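Local atomic coordinates of cyclic pyranopterin monophosphate synthase 2 (Mycobacterium tuberculosis, PDB entry 4FDF), a protein that probably converts (8S)-3',8-cyclo-7,8-dihydroguanosine 5'-triphosphate to cyclic pyranopterin monophosphate, with release of diphosphate, in molybdenum cofactor biosynthesis. Residues L60-A69 and A131-V142. Residues are numbered along the deposited sequence; the frame is centred on the assembly and turned at random.
Sequences LPKGDALATA and AALTLYDMIKAV
Ala-69 sets its methyl group into a hollow on the helix 131-139, bordered by Thr-134, Leu-135 and the carbonyl of Ala-131; CB lies 3.6 Å from Leu-135 CD2 and 3.3 Å from Ala-131 O. In return Thr-134 CG2 packs on Ala-69 CA at 3.5 Å: chi1 of -62° keeps OG1 beside the backbone N, where it bonds back to Val-130 O, and puts CG2 anti to that N. One turn earlier in its helix, Ala-65 offers another small surface, and Met-138 lies across it with CB 3.6 Å from Ala-65 CB. The methionine chain then bends at chi2 and chi3, bringing SD beside Thr-68 CG2 and turning CE under the aliphatic stem of Lys-62, which crosses it at about a right angle (Met-138 CE to Lys-62 CE 3.6 Å). Beyond that methyl, Lys-62 NZ donates to Asp-137 O at 3.0 Å from above the carbonyl plane and forms a salt bridge with the carboxylate. Lys-140 NZ, 3.3 Å from Lys-62 NZ, shares this carboxylate through Asp-137 OD1 (2.8 Å). Also toward the C-terminal end of 131-142, Leu-60 lies alongside Ile-139 and, with Pro-61, meets Val-142. Phe-99 of strand 92-101 touches Ala-69 and Leu-135 from the sheet side. Segments 65-69 and 131-139 run roughly antiparallel (144°); their parent helices, 65-83 and 121-139, form the helical layer over the antiparallel sheet of the ferredoxin-like MoaC fold.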
ATOM      1  N   LEU B  60     -10.222  14.853  24.666  1.00 52.32           N
ATOM      2  CA  LEU B  60     -10.715  14.820  23.286  1.00 52.02           C
ATOM      3  C   LEU B  60     -11.613  13.612  23.058  1.00 50.77           C
ATOM      4  O   LEU B  60     -11.294  12.508  23.518  1.00 51.18           O
ATOM      5  CB  LEU B  60      -9.564  14.771  22.282  1.00 52.87           C
ATOM      6  CG  LEU B  60      -8.740  16.034  22.082  1.00 53.26           C
ATOM      7  CD1 LEU B  60      -7.549  15.715  21.183  1.00 50.10           C
ATOM      8  CD2 LEU B  60      -9.603  17.145  21.489  1.00 52.51           C
ATOM      9  N   PRO B  61     -12.734  13.808  22.340  1.00 47.30           N
ATOM     10  CA  PRO B  61     -13.646  12.695  22.087  1.00 46.99           C
ATOM     11  C   PRO B  61     -12.957  11.495  21.427  1.00 48.22           C
ATOM     12  O   PRO B  61     -13.203  10.349  21.808  1.00 50.07           O
ATOM     13  CB  PRO B  61     -14.694  13.306  21.149  1.00 46.56           C
ATOM     14  CG  PRO B  61     -14.685  14.760  21.492  1.00 47.53           C
ATOM     15  CD  PRO B  61     -13.242  15.073  21.778  1.00 47.32           C
ATOM     16  N   LYS B  62     -12.077  11.757  20.471  1.00 47.30           N
ATOM     17  CA  LYS B  62     -11.528  10.682  19.655  1.00 47.57           C
ATOM     18  C   LYS B  62     -10.322   9.982  20.304  1.00 44.29           C
ATOM     19  O   LYS B  62      -9.925   8.900  19.879  1.00 42.18           O
ATOM     20  CB  LYS B  62     -11.199  11.215  18.262  1.00 48.66           C
ATOM     21  CG  LYS B  62     -11.870  10.450  17.143  1.00 51.46           C
ATOM     22  CD  LYS B  62     -12.147  11.376  15.978  1.00 54.84           C
ATOM     23  CE  LYS B  62     -11.935  10.683  14.648  1.00 51.64           C
ATOM     24  NZ  LYS B  62     -12.118  11.658  13.537  1.00 51.36           N
ATOM     25  N   GLY B  63      -9.756  10.600  21.338  1.00 42.23           N
ATOM     26  CA  GLY B  63      -8.678   9.990  22.111  1.00 40.77           C
ATOM     27  C   GLY B  63      -7.405  10.811  22.123  1.00 41.45           C
ATOM     28  O   GLY B  63      -7.444  12.033  21.979  1.00 43.56           O
ATOM     29  N   ASP B  64      -6.274  10.131  22.307  1.00 41.69           N
ATOM     30  CA  ASP B  64      -4.962  10.770  22.407  1.00 42.19           C
ATOM     31  C   ASP B  64      -4.489  11.244  21.030  1.00 41.03           C
ATOM     32  O   ASP B  64      -3.909  10.468  20.264  1.00 40.17           O
ATOM     33  CB  ASP B  64      -3.953   9.795  23.036  1.00 43.17           C
ATOM     34  CG  ASP B  64      -2.611  10.459  23.383  1.00 45.35           C
ATOM     35  OD1 ASP B  64      -2.295  11.546  22.849  1.00 47.61           O
ATOM     36  OD2 ASP B  64      -1.863   9.881  24.199  1.00 43.08           O
ATOM     37  N   ALA B  65      -4.752  12.516  20.726  1.00 39.55           N
ATOM     38  CA  ALA B  65      -4.335  13.124  19.462  1.00 39.09           C
ATOM     39  C   ALA B  65      -2.831  13.016  19.203  1.00 39.60           C
ATOM     40  O   ALA B  65      -2.424  12.659  18.097  1.00 40.47           O
ATOM     41  CB  ALA B  65      -4.757  14.576  19.398  1.00 37.20           C
ATOM     42  N   LEU B  66      -2.015  13.329  20.213  1.00 38.83           N
ATOM     43  CA  LEU B  66      -0.562  13.401  20.027  1.00 38.68           C
ATOM     44  C   LEU B  66       0.054  12.040  19.673  1.00 39.17           C
ATOM     45  O   LEU B  66       0.802  11.925  18.700  1.00 39.55           O
ATOM     46  CB  LEU B  66       0.141  14.017  21.247  1.00 37.35           C
ATOM     47  CG  LEU B  66      -0.164  15.456  21.733  1.00 40.47           C
ATOM     48  CD1 LEU B  66       0.918  15.947  22.723  1.00 37.77           C
ATOM     49  CD2 LEU B  66      -0.328  16.468  20.609  1.00 36.78           C
ATOM     50  N   ALA B  67      -0.273  11.020  20.457  1.00 37.48           N
ATOM     51  CA  ALA B  67       0.212   9.668  20.205  1.00 39.16           C
ATOM     52  C   ALA B  67      -0.257   9.164  18.854  1.00 37.33           C
ATOM     53  O   ALA B  67       0.527   8.581  18.112  1.00 39.97           O
ATOM     54  CB  ALA B  67      -0.229   8.703  21.325  1.00 38.20           C
ATOM     55  N   THR B  68      -1.523   9.411  18.525  1.00 35.80           N
ATOM     56  CA  THR B  68      -2.079   8.945  17.259  1.00 36.14           C
ATOM     57  C   THR B  68      -1.352   9.607  16.078  1.00 35.30           C
ATOM     58  O   THR B  68      -0.992   8.937  15.110  1.00 33.33           O
ATOM     59  CB  THR B  68      -3.622   9.141  17.192  1.00 37.15           C
ATOM     60  OG1 THR B  68      -4.235   8.396  18.250  1.00 39.01           O
ATOM     61  CG2 THR B  68      -4.207   8.654  15.861  1.00 36.21           C
ATOM     62  N   ALA B  69      -1.112  10.910  16.185  1.00 34.37           N
ATOM     63  CA  ALA B  69      -0.498  11.661  15.098  1.00 33.02           C
ATOM     64  C   ALA B  69       0.984  11.353  14.947  1.00 33.53           C
ATOM     65  O   ALA B  69       1.498  11.326  13.835  1.00 34.41           O
ATOM     66  CB  ALA B  69      -0.733  13.155  15.282  1.00 31.65           C
ATOM     67  N   ALA B 131       1.077  13.942  10.129  1.00 33.56           N
ATOM     68  CA  ALA B 131       0.854  14.172  11.562  1.00 32.47           C
ATOM     69  C   ALA B 131      -0.106  15.335  11.803  1.00 31.94           C
ATOM     70  O   ALA B 131      -0.929  15.273  12.717  1.00 32.24           O
ATOM     71  CB  ALA B 131       2.184  14.417  12.284  1.00 31.44           C
ATOM     72  N   ALA B 132       0.011  16.386  10.988  1.00 31.17           N
ATOM     73  CA  ALA B 132      -0.881  17.550  11.056  1.00 31.61           C
ATOM     74  C   ALA B 132      -2.293  17.180  10.632  1.00 32.12           C
ATOM     75  O   ALA B 132      -3.257  17.532  11.304  1.00 32.31           O
ATOM     76  CB  ALA B 132      -0.357  18.680  10.167  1.00 33.85           C
ATOM     77  N   LEU B 133      -2.411  16.463   9.518  1.00 30.45           N
ATOM     78  CA  LEU B 133      -3.709  15.963   9.079  1.00 30.55           C
ATOM     79  C   LEU B 133      -4.372  15.091  10.145  1.00 30.19           C
ATOM     80  O   LEU B 133      -5.585  15.150  10.339  1.00 31.12           O
ATOM     81  CB  LEU B 133      -3.587  15.169   7.766  1.00 28.50           C
ATOM     82  CG  LEU B 133      -3.292  15.950   6.473  1.00 28.56           C
ATOM     83  CD1 LEU B 133      -2.805  15.016   5.363  1.00 27.08           C
ATOM     84  CD2 LEU B 133      -4.518  16.718   6.016  1.00 29.00           C
ATOM     85  N   THR B 134      -3.565  14.279  10.822  1.00 30.52           N
ATOM     86  CA  THR B 134      -4.065  13.389  11.852  1.00 30.45           C
ATOM     87  C   THR B 134      -4.470  14.172  13.097  1.00 32.29           C
ATOM     88  O   THR B 134      -5.493  13.862  13.713  1.00 30.83           O
ATOM     89  CB  THR B 134      -3.044  12.294  12.184  1.00 29.55           C
ATOM     90  OG1 THR B 134      -2.826  11.505  11.009  1.00 29.35           O
ATOM     91  CG2 THR B 134      -3.553  11.399  13.309  1.00 29.73           C
ATOM     92  N   LEU B 135      -3.686  15.187  13.458  1.00 31.35           N
ATOM     93  CA  LEU B 135      -4.105  16.073  14.533  1.00 34.87           C
ATOM     94  C   LEU B 135      -5.466  16.669  14.206  1.00 37.22           C
ATOM     95  O   LEU B 135      -6.385  16.613  15.025  1.00 38.02           O
ATOM     96  CB  LEU B 135      -3.098  17.195  14.778  1.00 35.10           C
ATOM     97  CG  LEU B 135      -1.816  16.815  15.507  1.00 35.63           C
ATOM     98  CD1 LEU B 135      -1.017  18.083  15.732  1.00 34.19           C
ATOM     99  CD2 LEU B 135      -2.084  16.076  16.838  1.00 35.25           C
ATOM    100  N   TYR B 136      -5.592  17.230  13.004  1.00 37.17           N
ATOM    101  CA  TYR B 136      -6.846  17.824  12.580  1.00 36.60           C
ATOM    102  C   TYR B 136      -8.005  16.820  12.641  1.00 38.06           C
ATOM    103  O   TYR B 136      -9.109  17.169  13.055  1.00 36.79           O
ATOM    104  CB  TYR B 136      -6.726  18.436  11.181  1.00 38.61           C
ATOM    105  CG  TYR B 136      -8.017  19.088  10.738  1.00 38.89           C
ATOM    106  CD1 TYR B 136      -8.878  18.442   9.856  1.00 38.48           C
ATOM    107  CD2 TYR B 136      -8.392  20.330  11.233  1.00 40.02           C
ATOM    108  CE1 TYR B 136     -10.077  19.031   9.458  1.00 38.94           C
ATOM    109  CE2 TYR B 136      -9.592  20.931  10.845  1.00 42.26           C
ATOM    110  CZ  TYR B 136     -10.432  20.271   9.953  1.00 40.28           C
ATOM    111  OH  TYR B 136     -11.623  20.847   9.574  1.00 38.63           O
ATOM    112  N   ASP B 137      -7.762  15.576  12.232  1.00 36.82           N
ATOM    113  CA  ASP B 137      -8.799  14.563  12.336  1.00 37.91           C
ATOM    114  C   ASP B 137      -9.257  14.370  13.791  1.00 38.53           C
ATOM    115  O   ASP B 137     -10.423  14.100  14.044  1.00 39.24           O
ATOM    116  CB  ASP B 137      -8.336  13.226  11.755  1.00 37.24           C
ATOM    117  CG  ASP B 137      -9.460  12.196  11.715  1.00 36.86           C
ATOM    118  OD1 ASP B 137     -10.486  12.462  11.054  1.00 36.92           O
ATOM    119  OD2 ASP B 137      -9.341  11.143  12.379  1.00 36.65           O
ATOM    120  N   MET B 138      -8.331  14.507  14.735  1.00 38.29           N
ATOM    121  CA  MET B 138      -8.632  14.284  16.135  1.00 43.11           C
ATOM    122  C   MET B 138      -9.375  15.465  16.761  1.00 43.57           C
ATOM    123  O   MET B 138     -10.070  15.297  17.766  1.00 43.99           O
ATOM    124  CB  MET B 138      -7.348  13.998  16.930  1.00 43.04           C
ATOM    125  CG  MET B 138      -6.512  12.827  16.425  1.00 46.35           C
ATOM    126  SD  MET B 138      -7.160  11.184  16.793  1.00 49.10           S
ATOM    127  CE  MET B 138      -8.434  11.070  15.573  1.00 45.43           C
ATOM    128  N   ILE B 139      -9.220  16.652  16.179  1.00 42.83           N
ATOM    129  CA  ILE B 139      -9.740  17.869  16.807  1.00 43.75           C
ATOM    130  C   ILE B 139     -10.868  18.553  16.030  1.00 43.65           C
ATOM    131  O   ILE B 139     -11.489  19.478  16.548  1.00 44.10           O
ATOM    132  CB  ILE B 139      -8.599  18.895  17.167  1.00 42.03           C
ATOM    133  CG1 ILE B 139      -8.047  19.604  15.923  1.00 42.28           C
ATOM    134  CG2 ILE B 139      -7.473  18.226  17.952  1.00 42.29           C
ATOM    135  CD1 ILE B 139      -8.608  20.990  15.721  1.00 43.26           C
ATOM    136  N   LYS B 140     -11.135  18.100  14.806  1.00 44.06           N
ATOM    137  CA  LYS B 140     -12.068  18.815  13.919  1.00 45.93           C
ATOM    138  C   LYS B 140     -13.508  18.932  14.448  1.00 47.29           C
ATOM    139  O   LYS B 140     -14.265  19.781  13.988  1.00 49.30           O
ATOM    140  CB  LYS B 140     -12.053  18.243  12.494  1.00 43.20           C
ATOM    141  CG  LYS B 140     -12.540  16.794  12.352  1.00 43.61           C
ATOM    142  CD  LYS B 140     -12.508  16.377  10.898  1.00 41.91           C
ATOM    143  CE  LYS B 140     -13.363  15.157  10.649  1.00 43.66           C
ATOM    144  NZ  LYS B 140     -12.803  13.946  11.265  1.00 46.85           N
ATOM    145  N   ALA B 141     -13.873  18.085  15.404  1.00 46.46           N
ATOM    146  CA  ALA B 141     -15.211  18.118  16.001  1.00 50.76           C
ATOM    147  C   ALA B 141     -15.362  19.234  17.049  1.00 51.75           C
ATOM    148  O   ALA B 141     -16.469  19.722  17.283  1.00 49.26           O
ATOM    149  CB  ALA B 141     -15.570  16.756  16.599  1.00 47.32           C
ATOM    150  N   VAL B 142     -14.245  19.621  17.671  1.00 51.55           N
ATOM    151  CA  VAL B 142     -14.199  20.743  18.612  1.00 47.91           C
ATOM    152  C   VAL B 142     -13.860  22.054  17.897  1.00 48.39           C
ATOM    153  O   VAL B 142     -14.420  23.103  18.218  1.00 52.30           O
ATOM    154  CB  VAL B 142     -13.173  20.495  19.753  1.00 48.78           C
ATOM    155  CG1 VAL B 142     -13.201  21.625  20.775  1.00 46.14           C
ATOM    156  CG2 VAL B 142     -13.424  19.158  20.432  1.00 46.27           C
TER